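PDB 3WZ1: agarase from Microbulbifer thermotolerans, which hydrolyses beta-1,4-galactosidic linkages within agarose as an endo-acting family GH16 beta-agarase, releasing mainly neoagarotetraose, and is represented here by its catalytic domain. Local coordinates for residues A[40-43]-A[44-48]; A[55-58]-A[59-62]; A[216-219]-A[220-224]. All blocks are in the same frame, centred on the assembly; numbering follows the deposited sequence.

Contact 1 of 3, residues A[40-43]-A[44-48]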
ATOM      1  N   THR A  40       9.155 -14.995 -15.358  1.00 12.08           N
ATOM      2  CA  THR A  40      10.248 -15.395 -14.490  1.00 13.03           C
ATOM      3  C   THR A  40      10.676 -14.215 -13.601  1.00 13.27           C
ATOM      4  O   THR A  40      10.866 -14.374 -12.398  1.00 12.46           O
ATOM      5  CB  THR A  40      11.434 -15.912 -15.314  1.00 14.47           C
ATOM      6  OG1 THR A  40      10.967 -16.969 -16.167  1.00 15.15           O
ATOM      7  CG2 THR A  40      12.511 -16.431 -14.416  1.00 14.98           C
ATOM      8  N   ARG A  41      10.796 -13.033 -14.194  1.00 13.98           N
ATOM      9  CA  ARG A  41      11.231 -11.856 -13.431  1.00 15.21           C
ATOM     10  C   ARG A  41      10.216 -11.511 -12.339  1.00 13.58           C
ATOM     11  O   ARG A  41      10.599 -11.157 -11.224  1.00 13.13           O
ATOM     12  CB  ARG A  41      11.437 -10.658 -14.354  1.00 17.90           C
ATOM     13  CG  ARG A  41      11.820  -9.378 -13.617  1.00 21.91           C
ATOM     14  CD  ARG A  41      13.265  -8.991 -13.854  1.00 26.99           C
ATOM     15  NE  ARG A  41      13.424  -8.589 -15.252  1.00 30.92           N
ATOM     16  CZ  ARG A  41      13.475  -7.334 -15.701  1.00 33.96           C
ATOM     17  NH1 ARG A  41      13.405  -6.295 -14.867  1.00 35.04           N
ATOM     18  NH2 ARG A  41      13.618  -7.121 -17.009  1.00 35.22           N
ATOM     19  N   PHE A  42       8.936 -11.602 -12.652  1.00 11.93           N
ATOM     20  CA  PHE A  42       7.914 -11.342 -11.634  1.00 11.13           C
ATOM     21  C   PHE A  42       8.146 -12.208 -10.401  1.00 11.40           C
ATOM     22  O   PHE A  42       8.164 -11.731  -9.265  1.00 10.79           O
ATOM     23  CB  PHE A  42       6.515 -11.587 -12.197  1.00 10.99           C
ATOM     24  CG  PHE A  42       5.421 -11.437 -11.182  1.00 10.90           C
ATOM     25  CD1 PHE A  42       4.879 -10.182 -10.926  1.00 10.83           C
ATOM     26  CD2 PHE A  42       4.916 -12.535 -10.492  1.00 10.70           C
ATOM     27  CE1 PHE A  42       3.863 -10.036  -9.987  1.00 10.87           C
ATOM     28  CE2 PHE A  42       3.901 -12.397  -9.555  1.00 10.57           C
ATOM     29  CZ  PHE A  42       3.376 -11.144  -9.311  1.00 10.60           C
ATOM     30  N   TYR A  43       8.337 -13.502 -10.624  1.00 11.44           N
ATOM     31  CA  TYR A  43       8.455 -14.449  -9.531  1.00 11.71           C
ATOM     32  C   TYR A  43       9.791 -14.406  -8.780  1.00 12.04           C
ATOM     33  O   TYR A  43       9.925 -15.020  -7.723  1.00 12.21           O
ATOM     34  CB  TYR A  43       8.141 -15.879 -10.021  1.00 12.09           C
ATOM     35  CG  TYR A  43       6.687 -16.116 -10.407  1.00 12.20           C
ATOM     36  CD1 TYR A  43       5.655 -15.921  -9.492  1.00 12.41           C
ATOM     37  CD2 TYR A  43       6.336 -16.603 -11.674  1.00 12.45           C
ATOM     38  CE1 TYR A  43       4.328 -16.159  -9.824  1.00 12.87           C
ATOM     39  CE2 TYR A  43       5.012 -16.851 -11.998  1.00 12.44           C
ATOM     40  CZ  TYR A  43       4.015 -16.635 -11.068  1.00 13.34           C
ATOM     41  OH  TYR A  43       2.678 -16.864 -11.370  1.00 14.00           O
ATOM     42  N   GLU A  44      10.765 -13.649  -9.287  1.00 12.87           N
ATOM     43  CA  GLU A  44      11.990 -13.446  -8.534  1.00 14.31           C
ATOM     44  C   GLU A  44      11.716 -12.692  -7.228  1.00 13.33           C
ATOM     45  O   GLU A  44      12.435 -12.871  -6.233  1.00 13.39           O
ATOM     46  CB  GLU A  44      13.030 -12.674  -9.340  1.00 17.09           C
ATOM     47  CG  GLU A  44      13.715 -13.439 -10.462  1.00 21.18           C
ATOM     48  CD  GLU A  44      14.554 -12.502 -11.335  1.00 24.87           C
ATOM     49  OE1 GLU A  44      15.033 -11.458 -10.821  1.00 30.44           O
ATOM     50  OE2 GLU A  44      14.707 -12.765 -12.543  1.00 31.31           O
ATOM     51  N   ARG A  45      10.697 -11.837  -7.241  1.00 11.80           N
ATOM     52  CA  ARG A  45      10.378 -11.009  -6.076  1.00 11.55           C
ATOM     53  C   ARG A  45       9.019 -11.273  -5.453  1.00 10.66           C
ATOM     54  O   ARG A  45       8.852 -11.084  -4.243  1.00 10.58           O
ATOM     55  CB  ARG A  45      10.421  -9.526  -6.467  1.00 12.00           C
ATOM     56  CG  ARG A  45      11.815  -9.016  -6.777  1.00 12.92           C
ATOM     57  CD  ARG A  45      11.772  -7.612  -7.339  1.00 13.48           C
ATOM     58  NE  ARG A  45      13.140  -7.123  -7.475  1.00 14.35           N
ATOM     59  CZ  ARG A  45      13.972  -7.458  -8.453  1.00 16.31           C
ATOM     60  NH1 ARG A  45      13.597  -8.255  -9.455  1.00 17.10           N
ATOM     61  NH2 ARG A  45      15.211  -6.998  -8.418  1.00 18.51           N
ATOM     62  N   TRP A  46       8.048 -11.630  -6.295  1.00 10.23           N
ATOM     63  CA  TRP A  46       6.624 -11.544  -5.942  1.00  9.96           C
ATOM     64  C   TRP A  46       5.901 -12.858  -6.015  1.00 10.22           C
ATOM     65  O   TRP A  46       6.277 -13.753  -6.779  1.00 10.67           O
ATOM     66  CB  TRP A  46       5.875 -10.563  -6.867  1.00  9.43           C
ATOM     67  CG  TRP A  46       6.548  -9.206  -6.931  1.00  9.38           C
ATOM     68  CD1 TRP A  46       7.293  -8.716  -7.958  1.00  9.56           C
ATOM     69  CD2 TRP A  46       6.573  -8.212  -5.896  1.00  9.41           C
ATOM     70  NE1 TRP A  46       7.773  -7.461  -7.631  1.00  9.44           N
ATOM     71  CE2 TRP A  46       7.343  -7.135  -6.374  1.00  9.60           C
ATOM     72  CE3 TRP A  46       5.994  -8.116  -4.625  1.00  9.82           C
ATOM     73  CZ2 TRP A  46       7.573  -5.988  -5.609  1.00 10.02           C
ATOM     74  CZ3 TRP A  46       6.217  -6.976  -3.875  1.00  9.78           C
ATOM     75  CH2 TRP A  46       6.995  -5.936  -4.368  1.00  9.75           C
ATOM     76  N   LYS A  47       4.847 -12.958  -5.228  1.00 10.27           N
ATOM     77  CA  LYS A  47       3.841 -13.996  -5.413  1.00 10.67           C
ATOM     78  C   LYS A  47       2.497 -13.332  -5.680  1.00 10.30           C
ATOM     79  O   LYS A  47       2.261 -12.185  -5.253  1.00 10.49           O
ATOM     80  CB  LYS A  47       3.760 -14.909  -4.176  1.00 11.91           C
ATOM     81  CG  LYS A  47       3.201 -14.222  -2.922  1.00 13.28           C
ATOM     82  CD  LYS A  47       3.046 -15.110  -1.689  1.00 15.24           C
ATOM     83  CE  LYS A  47       1.906 -16.125  -1.802  1.00 15.73           C
ATOM     84  NZ  LYS A  47       0.469 -15.683  -1.828  1.00 14.12           N
ATOM     85  N   GLU A  48       1.602 -14.038  -6.377  1.00 10.13           N
ATOM     86  CA  GLU A  48       0.221 -13.561  -6.491  1.00 10.04           C
ATOM     87  C   GLU A  48      -0.486 -13.765  -5.161  1.00 10.19           C
ATOM     88  O   GLU A  48      -0.211 -14.743  -4.450  1.00 10.86           O
ATOM     89  CB  GLU A  48      -0.520 -14.299  -7.603  1.00 10.53           C
ATOM     90  CG  GLU A  48       0.019 -13.932  -8.984  1.00 10.35           C
ATOM     91  CD  GLU A  48       0.088 -15.102  -9.936  1.00 10.93           C
ATOM     92  OE1 GLU A  48      -0.424 -14.976 -11.067  1.00 10.04           O
ATOM     93  OE2 GLU A  48       0.693 -16.139  -9.535  1.00 13.43           O
TER
HETATM   94  O   HOH W   1      10.819  -8.643 -10.291  1.00 16.83           O

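Contact 2 of 3, residues A[55-58]-A[59-62]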
ATOM      1  N   THR A  55      -8.678 -14.716   1.115  1.00 10.85           N
ATOM      2  CA  THR A  55      -9.001 -14.028  -0.142  1.00 11.20           C
ATOM      3  C   THR A  55      -9.532 -12.603   0.028  1.00 10.65           C
ATOM      4  O   THR A  55      -9.882 -11.963  -0.968  1.00 10.34           O
ATOM      5  CB  THR A  55      -9.964 -14.860  -0.987  1.00 12.16           C
ATOM      6  OG1 THR A  55     -11.112 -15.185  -0.207  1.00 12.73           O
ATOM      7  CG2 THR A  55      -9.244 -16.132  -1.459  1.00 12.81           C
ATOM      8  N   GLY A  56      -9.592 -12.110   1.264  1.00 10.06           N
ATOM      9  CA  GLY A  56      -9.722 -10.677   1.495  1.00 10.06           C
ATOM     10  C   GLY A  56     -10.949 -10.203   2.230  1.00  9.78           C
ATOM     11  O   GLY A  56     -11.857 -10.995   2.550  1.00 11.08           O
ATOM     12  N   PRO A  57     -10.974  -8.897   2.539  1.00  9.99           N
ATOM     13  CA  PRO A  57     -12.005  -8.277   3.342  1.00  9.95           C
ATOM     14  C   PRO A  57     -13.243  -7.965   2.538  1.00 10.00           C
ATOM     15  O   PRO A  57     -13.261  -8.073   1.322  1.00  9.88           O
ATOM     16  CB  PRO A  57     -11.332  -6.991   3.798  1.00  9.94           C
ATOM     17  CG  PRO A  57     -10.470  -6.616   2.661  1.00 10.12           C
ATOM     18  CD  PRO A  57      -9.922  -7.930   2.176  1.00  9.66           C
ATOM     19  N   GLY A  58     -14.298  -7.563   3.224  1.00 10.26           N
ATOM     20  CA  GLY A  58     -15.472  -7.042   2.550  1.00 10.60           C
ATOM     21  C   GLY A  58     -16.002  -8.006   1.511  1.00 10.90           C
ATOM     22  O   GLY A  58     -16.149  -9.218   1.770  1.00 11.87           O
ATOM     23  N   LEU A  59     -16.266  -7.475   0.324  1.00 10.72           N
ATOM     24  CA  LEU A  59     -16.719  -8.258  -0.838  1.00 11.12           C
ATOM     25  C   LEU A  59     -15.538  -8.645  -1.753  1.00 10.17           C
ATOM     26  O   LEU A  59     -15.730  -9.128  -2.856  1.00 10.45           O
ATOM     27  CB  LEU A  59     -17.786  -7.484  -1.611  1.00 12.04           C
ATOM     28  CG  LEU A  59     -18.996  -7.053  -0.779  1.00 12.96           C
ATOM     29  CD1 LEU A  59     -19.928  -6.187  -1.596  1.00 13.12           C
ATOM     30  CD2 LEU A  59     -19.715  -8.268  -0.199  1.00 13.78           C
ATOM     31  N   THR A  60     -14.313  -8.480  -1.262  1.00  9.47           N
ATOM     32  CA  THR A  60     -13.111  -8.804  -2.022  1.00  9.12           C
ATOM     33  C   THR A  60     -12.943 -10.316  -2.210  1.00  9.09           C
ATOM     34  O   THR A  60     -13.141 -11.088  -1.271  1.00 10.04           O
ATOM     35  CB  THR A  60     -11.844  -8.366  -1.263  1.00  9.46           C
ATOM     36  OG1 THR A  60     -11.954  -6.974  -0.930  1.00  9.58           O
ATOM     37  CG2 THR A  60     -10.547  -8.644  -2.034  1.00  9.45           C
ATOM     38  N   GLU A  61     -12.531 -10.693  -3.410  1.00  9.16           N
ATOM     39  CA  GLU A  61     -11.909 -11.968  -3.610  1.00  9.39           C
ATOM     40  C   GLU A  61     -10.661 -11.789  -4.459  1.00  8.97           C
ATOM     41  O   GLU A  61     -10.746 -11.571  -5.662  1.00  8.88           O
ATOM     42  CB  GLU A  61     -12.880 -12.967  -4.236  1.00 10.77           C
ATOM     43  CG  GLU A  61     -12.366 -14.371  -4.124  1.00 11.92           C
ATOM     44  CD  GLU A  61     -13.273 -15.409  -4.773  1.00 13.93           C
ATOM     45  OE1 GLU A  61     -14.493 -15.417  -4.524  1.00 14.79           O
ATOM     46  OE2 GLU A  61     -12.718 -16.231  -5.512  1.00 15.57           O
ATOM     47  N   TRP A  62      -9.487 -11.812  -3.830  1.00  8.66           N
ATOM     48  CA  TRP A  62      -8.251 -11.622  -4.598  1.00  8.49           C
ATOM     49  C   TRP A  62      -8.083 -12.737  -5.611  1.00  9.07           C
ATOM     50  O   TRP A  62      -8.415 -13.887  -5.342  1.00  9.26           O
ATOM     51  CB  TRP A  62      -7.024 -11.516  -3.697  1.00  8.32           C
ATOM     52  CG  TRP A  62      -7.033 -10.276  -2.836  1.00  7.89           C
ATOM     53  CD1 TRP A  62      -7.216  -8.972  -3.262  1.00  7.78           C
ATOM     54  CD2 TRP A  62      -6.802 -10.200  -1.423  1.00  7.79           C
ATOM     55  NE1 TRP A  62      -7.135  -8.109  -2.194  1.00  7.72           N
ATOM     56  CE2 TRP A  62      -6.891  -8.836  -1.053  1.00  7.72           C
ATOM     57  CE3 TRP A  62      -6.515 -11.148  -0.435  1.00  8.05           C
ATOM     58  CZ2 TRP A  62      -6.717  -8.408   0.266  1.00  7.89           C
ATOM     59  CZ3 TRP A  62      -6.339 -10.713   0.873  1.00  8.00           C
ATOM     60  CH2 TRP A  62      -6.445  -9.356   1.212  1.00  7.85           C
TER
HETATM   61  O   HOH W   2     -13.168 -13.655  -0.598  1.00 22.69           O
HETATM   62  O   HOH W   3     -15.458 -11.438   0.313  1.00 18.19           O

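Contact 3 of 3, residues A[216-219]-A[220-224]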
ATOM      1  N   ILE A 216       0.906   6.949  20.466  1.00 15.94           N
ATOM      2  CA  ILE A 216       0.238   6.931  19.158  1.00 15.13           C
ATOM      3  C   ILE A 216       0.476   5.621  18.388  1.00 14.11           C
ATOM      4  O   ILE A 216      -0.378   5.193  17.610  1.00 14.06           O
ATOM      5  CB  ILE A 216       0.598   8.170  18.302  1.00 15.72           C
ATOM      6  CG1 ILE A 216      -0.304   8.258  17.061  1.00 15.79           C
ATOM      7  CG2 ILE A 216       2.076   8.171  17.918  1.00 16.01           C
ATOM      8  CD1 ILE A 216      -0.199   9.554  16.285  1.00 16.32           C
ATOM      9  N   ILE A 217       1.614   4.970  18.619  1.00 13.16           N
ATOM     10  CA  ILE A 217       1.901   3.711  17.921  1.00 12.74           C
ATOM     11  C   ILE A 217       1.058   2.565  18.476  1.00 13.07           C
ATOM     12  O   ILE A 217       0.529   1.770  17.733  1.00 12.22           O
ATOM     13  CB  ILE A 217       3.413   3.369  17.984  1.00 13.22           C
ATOM     14  CG1 ILE A 217       4.226   4.373  17.154  1.00 13.48           C
ATOM     15  CG2 ILE A 217       3.696   1.927  17.548  1.00 13.37           C
ATOM     16  CD1 ILE A 217       4.257   4.126  15.650  1.00 13.68           C
ATOM     17  N   ASP A 218       0.959   2.466  19.798  1.00 13.35           N
ATOM     18  CA  ASP A 218       0.277   1.327  20.426  1.00 13.86           C
ATOM     19  C   ASP A 218      -0.150   1.657  21.854  1.00 14.53           C
ATOM     20  O   ASP A 218       0.332   1.024  22.811  1.00 14.61           O
ATOM     21  CB  ASP A 218       1.198   0.106  20.426  1.00 13.85           C
ATOM     22  CG  ASP A 218       0.555  -1.132  21.024  1.00 13.83           C
ATOM     23  OD1 ASP A 218      -0.694  -1.278  20.946  1.00 13.52           O
ATOM     24  OD2 ASP A 218       1.320  -1.986  21.546  1.00 13.46           O
ATOM     25  N   PRO A 219      -1.065   2.626  21.990  1.00 15.60           N
ATOM     26  CA  PRO A 219      -1.433   3.037  23.348  1.00 16.52           C
ATOM     27  C   PRO A 219      -2.149   1.939  24.133  1.00 17.74           C
ATOM     28  O   PRO A 219      -2.083   1.949  25.368  1.00 18.49           O
ATOM     29  CB  PRO A 219      -2.330   4.256  23.121  1.00 16.13           C
ATOM     30  CG  PRO A 219      -2.923   4.037  21.761  1.00 16.01           C
ATOM     31  CD  PRO A 219      -1.809   3.386  20.967  1.00 15.89           C
ATOM     32  N   ASN A 220      -2.798   0.997  23.452  1.00 18.47           N
ATOM     33  CA  ASN A 220      -3.516  -0.101  24.127  1.00 19.43           C
ATOM     34  C   ASN A 220      -2.651  -1.320  24.484  1.00 19.66           C
ATOM     35  O   ASN A 220      -3.125  -2.279  25.094  1.00 19.51           O
ATOM     36  CB  ASN A 220      -4.721  -0.526  23.287  1.00 20.85           C
ATOM     37  CG  ASN A 220      -5.677   0.627  23.018  1.00 22.31           C
ATOM     38  OD1 ASN A 220      -5.916   1.472  23.883  1.00 25.75           O
ATOM     39  ND2 ASN A 220      -6.224   0.669  21.821  1.00 23.83           N
ATOM     40  N   GLY A 221      -1.374  -1.301  24.100  1.00 18.37           N
ATOM     41  CA  GLY A 221      -0.459  -2.364  24.484  1.00 17.88           C
ATOM     42  C   GLY A 221      -0.636  -3.660  23.736  1.00 16.39           C
ATOM     43  O   GLY A 221      -0.215  -4.708  24.218  1.00 17.80           O
ATOM     44  N   PHE A 222      -1.228  -3.609  22.534  1.00 15.63           N
ATOM     45  CA  PHE A 222      -1.443  -4.814  21.746  1.00 15.84           C
ATOM     46  C   PHE A 222      -0.159  -5.521  21.313  1.00 15.19           C
ATOM     47  O   PHE A 222      -0.179  -6.727  21.044  1.00 16.47           O
ATOM     48  CB  PHE A 222      -2.282  -4.525  20.487  1.00 16.20           C
ATOM     49  CG  PHE A 222      -3.697  -4.058  20.747  1.00 17.41           C
ATOM     50  CD1 PHE A 222      -4.288  -4.135  21.995  1.00 18.05           C
ATOM     51  CD2 PHE A 222      -4.451  -3.570  19.687  1.00 17.38           C
ATOM     52  CE1 PHE A 222      -5.600  -3.711  22.185  1.00 18.29           C
ATOM     53  CE2 PHE A 222      -5.755  -3.146  19.864  1.00 18.56           C
ATOM     54  CZ  PHE A 222      -6.330  -3.212  21.119  1.00 18.51           C
ATOM     55  N   THR A 223       0.946  -4.777  21.212  1.00 14.65           N
ATOM     56  CA  THR A 223       2.231  -5.358  20.873  1.00 14.08           C
ATOM     57  C   THR A 223       3.058  -5.776  22.099  1.00 14.89           C
ATOM     58  O   THR A 223       4.186  -6.209  21.944  1.00 14.60           O
ATOM     59  CB  THR A 223       3.098  -4.399  20.029  1.00 13.24           C
ATOM     60  OG1 THR A 223       3.590  -3.325  20.831  1.00 12.54           O
ATOM     61  CG2 THR A 223       2.301  -3.846  18.831  1.00 13.54           C
ATOM     62  N   GLY A 224       2.504  -5.667  23.305  1.00 15.90           N
ATOM     63  CA  GLY A 224       3.227  -6.138  24.486  1.00 16.21           C
ATOM     64  C   GLY A 224       4.545  -5.408  24.685  1.00 15.67           C
ATOM     65  O   GLY A 224       5.530  -6.015  25.116  1.00 17.30           O
TER
HETATM   66  O   HOH W   4      -2.943   0.238  20.655  1.00 16.95           O

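Contact 1 of 3, residues A[40-43]-A[44-48]
F42 and W46 are joined first through the backbone, where a short, weakly bonded helix gives way to a strand. F42 O accepts two N-H groups. W46 N reaches F42 O at 3.0 Å within the carbonyl plane, while R45 N, 3.2 Å from F42 O, lies well above that plane. One residue back, E44 N turns to R41 O at 3.2 Å and keeps a weak bond to T40 O. With CG anti to the backbone N (chi1 176°), the F42 ring swings round to meet W46, whose CB lies over one ring face, 3.8 Å from the ring centroid, in a CH-pi contact. The indole is oblique to the phenyl ring, and its NE1 is hydrogen-bonded to D27 OD2. Both side chains also pack on I92 of strand 87-94, the antiparallel neighbour of strand 46-48. Y43 reaches E48, five residues on: its OH donates to E48 OE2 at 2.8 Å, meeting the carboxylate from above its plane, with the ring and carboxylate planes 69° apart. A bend at chi2 (141°) carries the E48 carboxylate there, and OE1 forms a salt bridge with K38. Water 1 donates to R41 O and accepts from R45 NH1, while R45 NE is hydrogen-bonded to P24 O. The E48 carboxylate thus serves a phenol and an ammonium group, and the lysine charge probably helps to keep it ionised. The helix is tied to its strand by the Y43-E48 hydrogen bond and F42-W46 packing; W46 O, buried without a polar partner, receives a CA-H...O contact from Y43 CA at 3.6 Å.

Contact 2 of 3, residues A[55-58]-A[59-62]
The W62 indole carries G56 and T55 on one face: G56 CA stands over the six-membered ring, 3.6 Å from its centroid, as a CH-pi donor, and T55 O lies above the same face toward the rim. The methyl CG2 of T60 shares that face, while P57 CD approaches W62 CZ2 obliquely at 3.8 Å. W62 also meets the rings of F50 (planes at about 35°) and W54 (about 85°). Because G56 has no side chain, its CA can settle directly on the indole. Beyond the ring the backbone closes a type II' beta turn from P57 to T60, with G58 and L59 at its corners and T60 N bonded to P57 O at 2.8 Å. At the open end of the loop, W62 N meets T55 O at 2.9 Å. T60 O is reached by water 2, which also contacts T55 OG1. E61 lies alongside T55, pointing the same way, and its OE1 forms a salt bridge with K81. P57 comes within about 8 Å of the side chain of E134, the predicted proton donor, so the loop probably borders the catalytic region. The turn is also tied to D240 by hydrogen bonds, L59 N to OD2 and T60 OG1 to D240 N. The W62 NE1-M238 O hydrogen bond, with one face packed by T55 and G56 backbone and the T60 methyl, probably limits rotation of the indole.

Contact 3 of 3, residues A[216-219]-A[220-224]
The carboxylate of D218 gathers the turn that follows it, a compact example of an acidic side chain organising a loop through backbone N-H groups. OD1 takes F222 N at 2.9 Å on its syn lone pair. OD2 accepts twice from T223: its backbone N, 2.8 Å from D218 OD2, arrives on the syn side, and its hydroxyl OG1, 2.7 Å from D218 OD2, on the anti side. Both T223 donors lie about 30° out of the carboxylate plane and come from the same face of it. The extended first torsion of D218, with CG opposite the backbone N (chi1 -178°), carries the carboxylate across the loop to these donors. On the threonine, chi1 of 72° puts OG1 between the backbone N and the carbonyl carbon, close enough to the main chain for N and OG1 to bind one oxygen.

In the next shell, water 4 donates to D218 OD1 at 2.7 Å and accepts from N220 N, joining the carboxylate to the middle of the loop. The main chain makes two successive type I beta turns, D218 to G221 and G221 to G224. The first is closed by G221 N on D218 O at 3.2 Å and the second by G224 N on G221 O. T223 OG1 also accepts a hydrogen bond from G227 N, and T223 O one from T226 OG1. T226 and G227 belong to a sodium site, and the T223 side chain lies about 4 Å from that ion.

D218 is the first residue to leave helix 214-217, so the carboxylate sits just past the helix end. Behind the loop F222 packs on V156 and I158 of strand 150-158 and on Y165 of strand 163-165, while I217 O is bonded to H154.

In the fold
All three contacts are local, and each lies at a junction in the beta-jelly roll: helix to strand, loop to strand, helix to loop. Contacts 1 and 2 are partly buried and reach the same strand, 87-94: strand 46-48 runs antiparallel to it and strand 60-62 parallel. The nearest atoms of contacts 1 and 2 are about 7 Å apart. Contact 3 is a surface contact, about 17 Å from contact 2 by nearest atoms. Aromatic faces take part in contacts 1 and 2, where F42 and W62 are buried, whereas contact 3 relies on a buried carboxylate. Contact 2 comes nearer the predicted catalytic glutamates than the others, and contact 3 nearer to sodium.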